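Local coordinates for leucine aminopeptidase 1, chloroplastic (Solanum lycopersicum, PDB 5D8N), which removes N-terminal amino acids, preferably leucine, from peptides as a magnesium-dependent homohexameric aminopeptidase, and takes part in wound signalling and insect defence, at residues E198-R201 with K202-Y205; N324-G327 with G328-A331; L99-G103 with G104-L108. The protein carries 1 engineered substitution. All coordinates share one frame; numbering follows the deposited sequence.

Interaction 1 of 3, residues E198-R201 with K202-Y205; sequences EIER and KIKY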
ATOM      1  N   GLU A 198       9.116   3.895  60.631  1.00 34.97           N
ATOM      2  CA  GLU A 198       8.222   4.455  59.624  1.00 33.66           C
ATOM      3  C   GLU A 198       8.868   4.403  58.230  1.00 32.85           C
ATOM      4  O   GLU A 198       8.202   4.064  57.252  1.00 30.30           O
ATOM      5  CB  GLU A 198       7.817   5.886  59.980  1.00 34.45           C
ATOM      6  CG  GLU A 198       6.611   6.392  59.204  1.00 43.63           C
ATOM      7  CD  GLU A 198       6.176   7.809  59.568  1.00 53.25           C
ATOM      8  OE1 GLU A 198       6.603   8.345  60.619  1.00 62.00           O
ATOM      9  OE2 GLU A 198       5.354   8.378  58.814  1.00 49.14           O
ATOM     10  N   ILE A 199      10.112   4.869  58.123  1.00 32.20           N
ATOM     11  CA  ILE A 199      10.788   4.925  56.830  1.00 32.25           C
ATOM     12  C   ILE A 199      11.063   3.514  56.331  1.00 31.27           C
ATOM     13  O   ILE A 199      10.796   3.217  55.172  1.00 32.07           O
ATOM     14  CB  ILE A 199      12.082   5.759  56.872  1.00 32.21           C
ATOM     15  CG1 ILE A 199      12.588   5.981  55.439  1.00 31.42           C
ATOM     16  CG2 ILE A 199      13.146   5.098  57.734  1.00 30.15           C
ATOM     17  CD1 ILE A 199      13.686   7.012  55.321  1.00 29.17           C
ATOM     18  N   GLU A 200      11.268   2.590  57.259  1.00 30.07           N
ATOM     19  CA  GLU A 200      11.396   1.187  56.906  1.00 29.63           C
ATOM     20  C   GLU A 200      10.105   0.536  56.412  1.00 31.17           C
ATOM     21  O   GLU A 200      10.152  -0.267  55.465  1.00 28.62           O
ATOM     22  CB  GLU A 200      12.004   0.367  58.042  1.00 33.37           C
ATOM     23  CG  GLU A 200      13.447   0.741  58.365  1.00 39.59           C
ATOM     24  CD  GLU A 200      14.442   0.535  57.223  1.00 42.44           C
ATOM     25  OE1 GLU A 200      14.258  -0.370  56.371  1.00 41.88           O
ATOM     26  OE2 GLU A 200      15.558   1.091  57.352  1.00 42.71           O
ATOM     27  N   ARG A 201       8.968   0.910  56.997  1.00 30.27           N
ATOM     28  CA  ARG A 201       7.664   0.465  56.501  1.00 33.73           C
ATOM     29  C   ARG A 201       7.432   0.946  55.067  1.00 29.76           C
ATOM     30  O   ARG A 201       6.846   0.238  54.243  1.00 29.35           O
ATOM     31  CB  ARG A 201       6.499   0.922  57.391  1.00 35.32           C
ATOM     32  CG  ARG A 201       6.353   0.093  58.667  1.00 42.98           C
ATOM     33  CD  ARG A 201       5.024   0.331  59.391  1.00 43.47           C
ATOM     34  NE  ARG A 201       4.871   1.704  59.881  1.00 45.78           N
ATOM     35  CZ  ARG A 201       5.345   2.144  61.047  1.00 47.46           C
ATOM     36  NH1 ARG A 201       6.063   1.339  61.827  1.00 43.86           N
ATOM     37  NH2 ARG A 201       5.178   3.414  61.385  1.00 46.58           N
ATOM     38  N   LYS A 202       7.812   2.184  54.796  1.00 26.14           N
ATOM     39  CA  LYS A 202       7.566   2.753  53.487  1.00 26.65           C
ATOM     40  C   LYS A 202       8.453   2.088  52.428  1.00 26.01           C
ATOM     41  O   LYS A 202       8.019   1.825  51.306  1.00 28.29           O
ATOM     42  CB  LYS A 202       7.827   4.253  53.526  1.00 30.29           C
ATOM     43  CG  LYS A 202       7.238   4.991  52.329  1.00 41.08           C
ATOM     44  CD  LYS A 202       5.730   5.185  52.419  1.00 47.56           C
ATOM     45  CE  LYS A 202       5.181   5.717  51.098  1.00 56.25           C
ATOM     46  NZ  LYS A 202       3.700   5.898  51.115  1.00 58.43           N
ATOM     47  N   ILE A 203       9.682   1.778  52.805  1.00 23.58           N
ATOM     48  CA  ILE A 203      10.595   1.084  51.930  1.00 25.05           C
ATOM     49  C   ILE A 203      10.034  -0.301  51.634  1.00 27.22           C
ATOM     50  O   ILE A 203      10.122  -0.765  50.500  1.00 28.31           O
ATOM     51  CB  ILE A 203      12.019   1.013  52.517  1.00 24.43           C
ATOM     52  CG1 ILE A 203      12.675   2.396  52.465  1.00 25.18           C
ATOM     53  CG2 ILE A 203      12.889  -0.009  51.800  1.00 25.54           C
ATOM     54  CD1 ILE A 203      13.928   2.495  53.311  1.00 25.93           C
ATOM     55  N   LYS A 204       9.502  -0.959  52.654  1.00 25.91           N
ATOM     56  CA  LYS A 204       8.956  -2.292  52.512  1.00 26.45           C
ATOM     57  C   LYS A 204       7.751  -2.263  51.545  1.00 25.14           C
ATOM     58  O   LYS A 204       7.549  -3.189  50.742  1.00 23.07           O
ATOM     59  CB  LYS A 204       8.553  -2.808  53.888  1.00 30.98           C
ATOM     60  CG  LYS A 204       8.510  -4.313  54.010  1.00 42.60           C
ATOM     61  CD  LYS A 204       9.879  -4.961  54.056  1.00 53.81           C
ATOM     62  CE  LYS A 204       9.816  -6.287  54.802  1.00 70.92           C
ATOM     63  NZ  LYS A 204       8.731  -7.206  54.337  1.00 76.56           N
ATOM     64  N   TYR A 205       6.894  -1.263  51.709  1.00 24.13           N
ATOM     65  CA  TYR A 205       5.761  -1.069  50.817  1.00 25.82           C
ATOM     66  C   TYR A 205       6.271  -0.998  49.382  1.00 23.78           C
ATOM     67  O   TYR A 205       5.740  -1.686  48.509  1.00 22.85           O
ATOM     68  CB  TYR A 205       4.978   0.202  51.184  1.00 28.80           C
ATOM     69  CG  TYR A 205       3.996   0.708  50.131  1.00 30.01           C
ATOM     70  CD1 TYR A 205       2.753   0.110  49.934  1.00 36.29           C
ATOM     71  CD2 TYR A 205       4.259   1.859  49.421  1.00 29.58           C
ATOM     72  CE1 TYR A 205       1.884   0.551  48.941  1.00 33.43           C
ATOM     73  CE2 TYR A 205       3.361   2.353  48.491  1.00 28.51           C
ATOM     74  CZ  TYR A 205       2.197   1.674  48.224  1.00 31.80           C
ATOM     75  OH  TYR A 205       1.311   2.177  47.285  1.00 34.07           O
TER
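Residues E198-R201 and K202-Y205 form two consecutive turns of one alpha helix, joined by i to i+4 backbone bonds from K202 N to E198 O, I203 N to I199 O, K204 N to E200 O and Y205 N to R201 O, the last being the shortest at 2.9 Å, with an N-H...O angle of 160°.

The main apolar contact between side chains one turn apart is between the two isoleucines. I203 carries CG1 anti to its own carbonyl carbon (chi1 -72°), which leads this branch back along the helix. I203 CG1 lies 3.4 Å from the carbonyl oxygen I199 O, and I203 CD1 goes on to meet I199 CG1 at 4.3 Å. The I203 branch therefore lies alongside the I199-I203 backbone bond on the buried flank of the helix. E200 folds its side chain so that OE1 comes within 4.2 Å of I203 CD1, while OE2 accepts a hydrogen bond from the backbone N of A34. In R201 a bend at chi3 (-64°) folds the guanidinium back over the preceding turn, where E198 CA sits 3.7 Å above one face of the group, toward its rim. K202 and K204 touch the turn before them through their CB atoms, K204 CB being 3.4 Å from E200 O, and their amines lead away from it.

These residues belong to the first half of helix 197-221, which packs here against a strand and two helices. I199 and I203 lie on strand 31-35, an outermost strand of its sheet within this chain, which also supplies A34; E198 and K202 lean on helix 152-170; and Y205 reaches the C-terminal helix 519-527, touching V523 and L527 and hydrogen-bonding E524 through OH.

Interaction 2 of 3, residues N324-G327 with G328-A331; sequences NDMG and GAAA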
ATOM      1  N   ASN A 324       3.270  -5.803  23.230  1.00 48.46           N
ATOM      2  CA  ASN A 324       2.467  -5.340  24.340  1.00 49.26           C
ATOM      3  C   ASN A 324       1.346  -6.289  24.751  1.00 47.47           C
ATOM      4  O   ASN A 324       0.577  -5.955  25.656  1.00 46.26           O
ATOM      5  CB  ASN A 324       1.925  -3.944  24.007  1.00 50.04           C
ATOM      6  CG  ASN A 324       0.952  -3.947  22.847  1.00 52.20           C
ATOM      7  OD1 ASN A 324       0.523  -5.010  22.390  1.00 54.71           O
ATOM      8  ND2 ASN A 324       0.578  -2.751  22.382  1.00 47.32           N
ATOM      9  N   ASP A 325       1.196  -7.410  24.042  1.00 50.53           N
ATOM     10  CA  ASP A 325       0.160  -8.413  24.346  1.00 50.94           C
ATOM     11  C   ASP A 325       0.185  -8.690  25.846  1.00 41.55           C
ATOM     12  O   ASP A 325       1.268  -8.775  26.445  1.00 36.79           O
ATOM     13  CB  ASP A 325       0.427  -9.755  23.641  1.00 51.51           C
ATOM     14  CG  ASP A 325       0.027  -9.737  22.170  1.00 63.67           C
ATOM     15  OD1 ASP A 325      -0.593  -8.727  21.742  1.00 73.81           O
ATOM     16  OD2 ASP A 325       0.339 -10.734  21.459  1.00 55.46           O
ATOM     17  N   MET A 326      -1.003  -8.744  26.437  1.00 29.74           N
ATOM     18  CA  MET A 326      -1.152  -9.176  27.820  1.00 30.47           C
ATOM     19  C   MET A 326      -0.677  -8.153  28.862  1.00 26.62           C
ATOM     20  O   MET A 326      -0.576  -8.473  30.037  1.00 26.58           O
ATOM     21  CB  MET A 326      -0.383 -10.491  27.988  1.00 34.72           C
ATOM     22  CG  MET A 326      -1.166 -11.665  28.535  1.00 35.71           C
ATOM     23  SD  MET A 326       0.217 -12.704  29.026  1.00 47.92           S
ATOM     24  CE  MET A 326       1.031 -11.682  30.231  1.00 48.84           C
ATOM     25  N   GLY A 327      -0.336  -6.940  28.453  1.00 22.64           N
ATOM     26  CA  GLY A 327       0.086  -5.921  29.410  1.00 23.14           C
ATOM     27  C   GLY A 327      -0.938  -5.655  30.505  1.00 21.00           C
ATOM     28  O   GLY A 327      -0.588  -5.324  31.639  1.00 20.59           O
ATOM     29  N   GLY A 328      -2.207  -5.753  30.130  1.00 18.67           N
ATOM     30  CA  GLY A 328      -3.303  -5.463  31.027  1.00 19.15           C
ATOM     31  C   GLY A 328      -3.396  -6.551  32.081  1.00 19.03           C
ATOM     32  O   GLY A 328      -3.466  -6.269  33.281  1.00 20.27           O
ATOM     33  N   ALA A 329      -3.430  -7.798  31.636  1.00 17.96           N
ATOM     34  CA  ALA A 329      -3.449  -8.907  32.567  1.00 18.86           C
ATOM     35  C   ALA A 329      -2.249  -8.847  33.491  1.00 19.50           C
ATOM     36  O   ALA A 329      -2.317  -9.202  34.672  1.00 20.13           O
ATOM     37  CB  ALA A 329      -3.460 -10.227  31.816  1.00 19.25           C
ATOM     38  N   ALA A 330      -1.100  -8.536  32.919  1.00 19.26           N
ATOM     39  CA  ALA A 330       0.126  -8.498  33.714  1.00 18.92           C
ATOM     40  C   ALA A 330       0.037  -7.465  34.834  1.00 18.21           C
ATOM     41  O   ALA A 330       0.521  -7.702  35.937  1.00 17.85           O
ATOM     42  CB  ALA A 330       1.303  -8.209  32.812  1.00 19.50           C
ATOM     43  N   ALA A 331      -0.565  -6.315  34.545  1.00 17.38           N
ATOM     44  CA  ALA A 331      -0.684  -5.272  35.551  1.00 19.24           C
ATOM     45  C   ALA A 331      -1.649  -5.719  36.639  1.00 19.57           C
ATOM     46  O   ALA A 331      -1.422  -5.496  37.833  1.00 22.31           O
ATOM     47  CB  ALA A 331      -1.151  -3.967  34.928  1.00 19.91           C
TER
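M326 touches the helix that follows it through both backbone and side chain. Its carbonyl oxygen accepts the first of two helical bonds, A330 N to M326 O at 2.9 Å and 159°, and A331 N to G327 O follows at 3.1 Å. Ahead of them a type II turn from N324 to G327 is closed by G327 N to N324 O, also 3.1 Å, so that M326, with a positive phi of 73°, is at once the third residue of the turn and the N-cap of the helix. A329 shares a further backbone hydrogen bond with K300.

The apolar contacts are looser. M326 passes CG beside A329 CB at 4.3 Å, and its terminal CE, folded back by chi3 of 61°, lies the same distance from A330 CB. L219 of helix 197-221 packs on both M326 and A330, while M326 also touches T303. Glycines and alanines keep this buried first turn slim.

D325, in the turn, is one of the residues that bind the first magnesium, with K300, D305 and E387, and its OD2 accepts a bond from D305 N. The type II turn thus places a metal-binding residue just before a helix start, part of the dinuclear site of the M17 aminopeptidases.

Interaction 3 of 3, residues L99-G103 with G104-L108; sequences LRFPG and GRITL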
ATOM      1  N   LEU A  99      32.857   9.354  39.005  1.00 33.98           N
ATOM      2  CA  LEU A  99      34.242   9.500  39.403  1.00 30.98           C
ATOM      3  C   LEU A  99      34.720   8.357  40.294  1.00 33.01           C
ATOM      4  O   LEU A  99      34.212   8.156  41.396  1.00 31.69           O
ATOM      5  CB  LEU A  99      34.405  10.835  40.100  1.00 33.26           C
ATOM      6  CG  LEU A  99      35.846  11.205  40.438  1.00 35.83           C
ATOM      7  CD1 LEU A  99      36.681  11.475  39.191  1.00 33.47           C
ATOM      8  CD2 LEU A  99      35.828  12.415  41.350  1.00 37.91           C
ATOM      9  N   ARG A 100      35.698   7.607  39.792  1.00 31.39           N
ATOM     10  CA  ARG A 100      36.363   6.527  40.526  1.00 29.77           C
ATOM     11  C   ARG A 100      37.680   7.002  41.113  1.00 30.63           C
ATOM     12  O   ARG A 100      38.466   7.651  40.425  1.00 33.61           O
ATOM     13  CB  ARG A 100      36.662   5.361  39.585  1.00 31.73           C
ATOM     14  CG  ARG A 100      37.390   4.202  40.264  1.00 33.44           C
ATOM     15  CD  ARG A 100      36.524   3.539  41.323  1.00 35.07           C
ATOM     16  NE  ARG A 100      36.983   2.211  41.692  1.00 32.58           N
ATOM     17  CZ  ARG A 100      37.839   1.953  42.674  1.00 34.44           C
ATOM     18  NH1 ARG A 100      38.439   2.924  43.357  1.00 36.32           N
ATOM     19  NH2 ARG A 100      38.209   0.703  42.883  1.00 34.72           N
ATOM     20  N   PHE A 101      37.849   6.820  42.413  1.00 31.69           N
ATOM     21  CA  PHE A 101      38.976   7.412  43.143  1.00 34.27           C
ATOM     22  C   PHE A 101      39.443   6.398  44.187  1.00 34.67           C
ATOM     23  O   PHE A 101      38.830   5.340  44.311  1.00 32.86           O
ATOM     24  CB  PHE A 101      38.597   8.756  43.786  1.00 34.79           C
ATOM     25  CG  PHE A 101      37.432   8.686  44.719  1.00 37.28           C
ATOM     26  CD1 PHE A 101      37.591   8.182  46.001  1.00 37.97           C
ATOM     27  CD2 PHE A 101      36.147   8.917  44.257  1.00 36.70           C
ATOM     28  CE1 PHE A 101      36.490   7.959  46.813  1.00 40.94           C
ATOM     29  CE2 PHE A 101      35.052   8.725  45.076  1.00 37.80           C
ATOM     30  CZ  PHE A 101      35.219   8.269  46.367  1.00 38.60           C
ATOM     31  N   PRO A 102      40.581   6.652  44.853  1.00 36.64           N
ATOM     32  CA  PRO A 102      41.094   5.551  45.681  1.00 39.52           C
ATOM     33  C   PRO A 102      40.231   5.390  46.923  1.00 36.01           C
ATOM     34  O   PRO A 102      39.978   6.363  47.619  1.00 39.34           O
ATOM     35  CB  PRO A 102      42.502   5.997  46.096  1.00 43.15           C
ATOM     36  CG  PRO A 102      42.710   7.356  45.504  1.00 46.00           C
ATOM     37  CD  PRO A 102      41.605   7.653  44.525  1.00 39.66           C
ATOM     38  N   GLY A 103      39.665   4.208  47.092  1.00 37.52           N
ATOM     39  CA  GLY A 103      38.744   3.944  48.185  1.00 46.73           C
ATOM     40  C   GLY A 103      37.267   4.002  47.835  1.00 49.97           C
ATOM     41  O   GLY A 103      36.422   3.671  48.666  1.00 60.06           O
ATOM     42  N   GLY A 104      36.922   4.421  46.624  1.00 42.67           N
ATOM     43  CA  GLY A 104      35.514   4.420  46.265  1.00 41.29           C
ATOM     44  C   GLY A 104      35.135   5.034  44.933  1.00 40.99           C
ATOM     45  O   GLY A 104      35.979   5.278  44.062  1.00 34.06           O
ATOM     46  N   ARG A 105      33.828   5.237  44.768  1.00 35.52           N
ATOM     47  CA  ARG A 105      33.288   5.764  43.526  1.00 33.40           C
ATOM     48  C   ARG A 105      32.105   6.661  43.862  1.00 27.21           C
ATOM     49  O   ARG A 105      31.223   6.265  44.620  1.00 25.98           O
ATOM     50  CB  ARG A 105      32.885   4.590  42.639  1.00 35.44           C
ATOM     51  CG  ARG A 105      32.509   4.972  41.231  1.00 37.24           C
ATOM     52  CD  ARG A 105      32.003   3.765  40.465  1.00 36.77           C
ATOM     53  NE  ARG A 105      33.086   2.916  39.973  1.00 33.07           N
ATOM     54  CZ  ARG A 105      33.643   3.018  38.771  1.00 28.64           C
ATOM     55  NH1 ARG A 105      33.297   3.986  37.941  1.00 29.48           N
ATOM     56  NH2 ARG A 105      34.495   2.094  38.360  1.00 28.05           N
ATOM     57  N   ILE A 106      32.048   7.819  43.224  1.00 26.26           N
ATOM     58  CA  ILE A 106      30.912   8.700  43.359  1.00 28.79           C
ATOM     59  C   ILE A 106      30.251   8.937  42.010  1.00 28.46           C
ATOM     60  O   ILE A 106      30.930   9.123  41.005  1.00 30.23           O
ATOM     61  CB  ILE A 106      31.321  10.047  43.974  1.00 32.77           C
ATOM     62  CG1 ILE A 106      31.600   9.817  45.455  1.00 39.95           C
ATOM     63  CG2 ILE A 106      30.188  11.062  43.864  1.00 33.30           C
ATOM     64  CD1 ILE A 106      32.152  11.015  46.209  1.00 47.34           C
ATOM     65  N   THR A 107      28.922   8.925  41.977  0.56 26.18           N
ATOM     66  CA  THR A 107      28.207   9.468  40.825  0.56 27.17           C
ATOM     67  C   THR A 107      27.240  10.568  41.247  0.56 27.19           C
ATOM     68  O   THR A 107      26.446  10.388  42.174  0.56 26.37           O
ATOM     69  CB  THR A 107      27.472   8.388  40.004  0.56 27.70           C
ATOM     70  OG1 THR A 107      26.895   8.970  38.823  0.56 26.37           O
ATOM     71  CG2 THR A 107      26.399   7.700  40.834  0.56 28.77           C
ATOM     72  N   LEU A 108      27.354  11.721  40.589  1.00 26.57           N
ATOM     73  CA  LEU A 108      26.379  12.795  40.748  1.00 25.76           C
ATOM     74  C   LEU A 108      25.326  12.657  39.670  1.00 23.26           C
ATOM     75  O   LEU A 108      25.645  12.425  38.513  1.00 24.65           O
ATOM     76  CB  LEU A 108      27.053  14.155  40.592  1.00 30.79           C
ATOM     77  CG  LEU A 108      28.291  14.399  41.468  1.00 33.57           C
ATOM     78  CD1 LEU A 108      28.731  15.831  41.229  1.00 33.03           C
ATOM     79  CD2 LEU A 108      27.977  14.174  42.942  1.00 33.62           C
TER
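The backbone N of L99 donates to I106 O at 2.8 Å and an almost straight 177°, the shortest hydrogen bond between the strands of this hairpin. I106 N returns a bond to L99 O, and nearer the turn F101 and G104 are paired in both directions, F101 N to G104 O at 2.9 Å. A type II turn from F101 to G104 reverses the chain, with G103 at a positive phi where a CB would run into the carbonyl oxygen of P102, the residue before it.

F101 takes the crowded position between its backbone N and carbonyl carbon (chi1 57°), which swings the ring across the hairpin over G104. G104 O stands 3.5 Å above the centre of one face of the F101 ring, and at the ring edge F101 CE2 meets I106 CG1 at 3.6 Å. With no CB on G104 the ring can lie directly on its backbone. An alanine in place of F101 is likely to leave G104 and I106 without their aromatic cover and to open a gap beside L76.

R100 and R105 occupy the other face of the hairpin and cross at about a right angle. The aliphatic part of R100 lies over the R105 guanidinium, R100 CB 3.9 Å above the centre of its plane, and the two guanidinium planes are turned 70° apart. R100 NH1 also makes a weak bond to F101 O.

R100 NE and R105 NH2 are only 4.2 Å apart, but acidic residues of a second subunit face them: R100 forms a salt bridge with E86 of that subunit, and R105 with its E86 and E87, while R105 NH1 bonds N98 within the chain. The close approach of the two arginines is therefore probably offset by the glutamates of the second subunit.

Overall arrangement
The three contacts follow one another along the chain in the order interaction 3, interaction 1, interaction 2, and none touches another. Interaction 3 is the hairpin at one end of the six-stranded sheet in the N-terminal part of the chain, facing a second subunit. Interaction 1 lies about 29 Å from it between centres, on helix 197-221, which packs against strand 31-35, the outermost strand within this chain at the other end of that sheet. The same helix runs on to L219, which packs on interaction 2, centre to centre some 28 Å from interaction 1 and about 40 Å from interaction 3. Helix 197-221 thus spans from the N-terminal sheet to the metal centre in the catalytic domain.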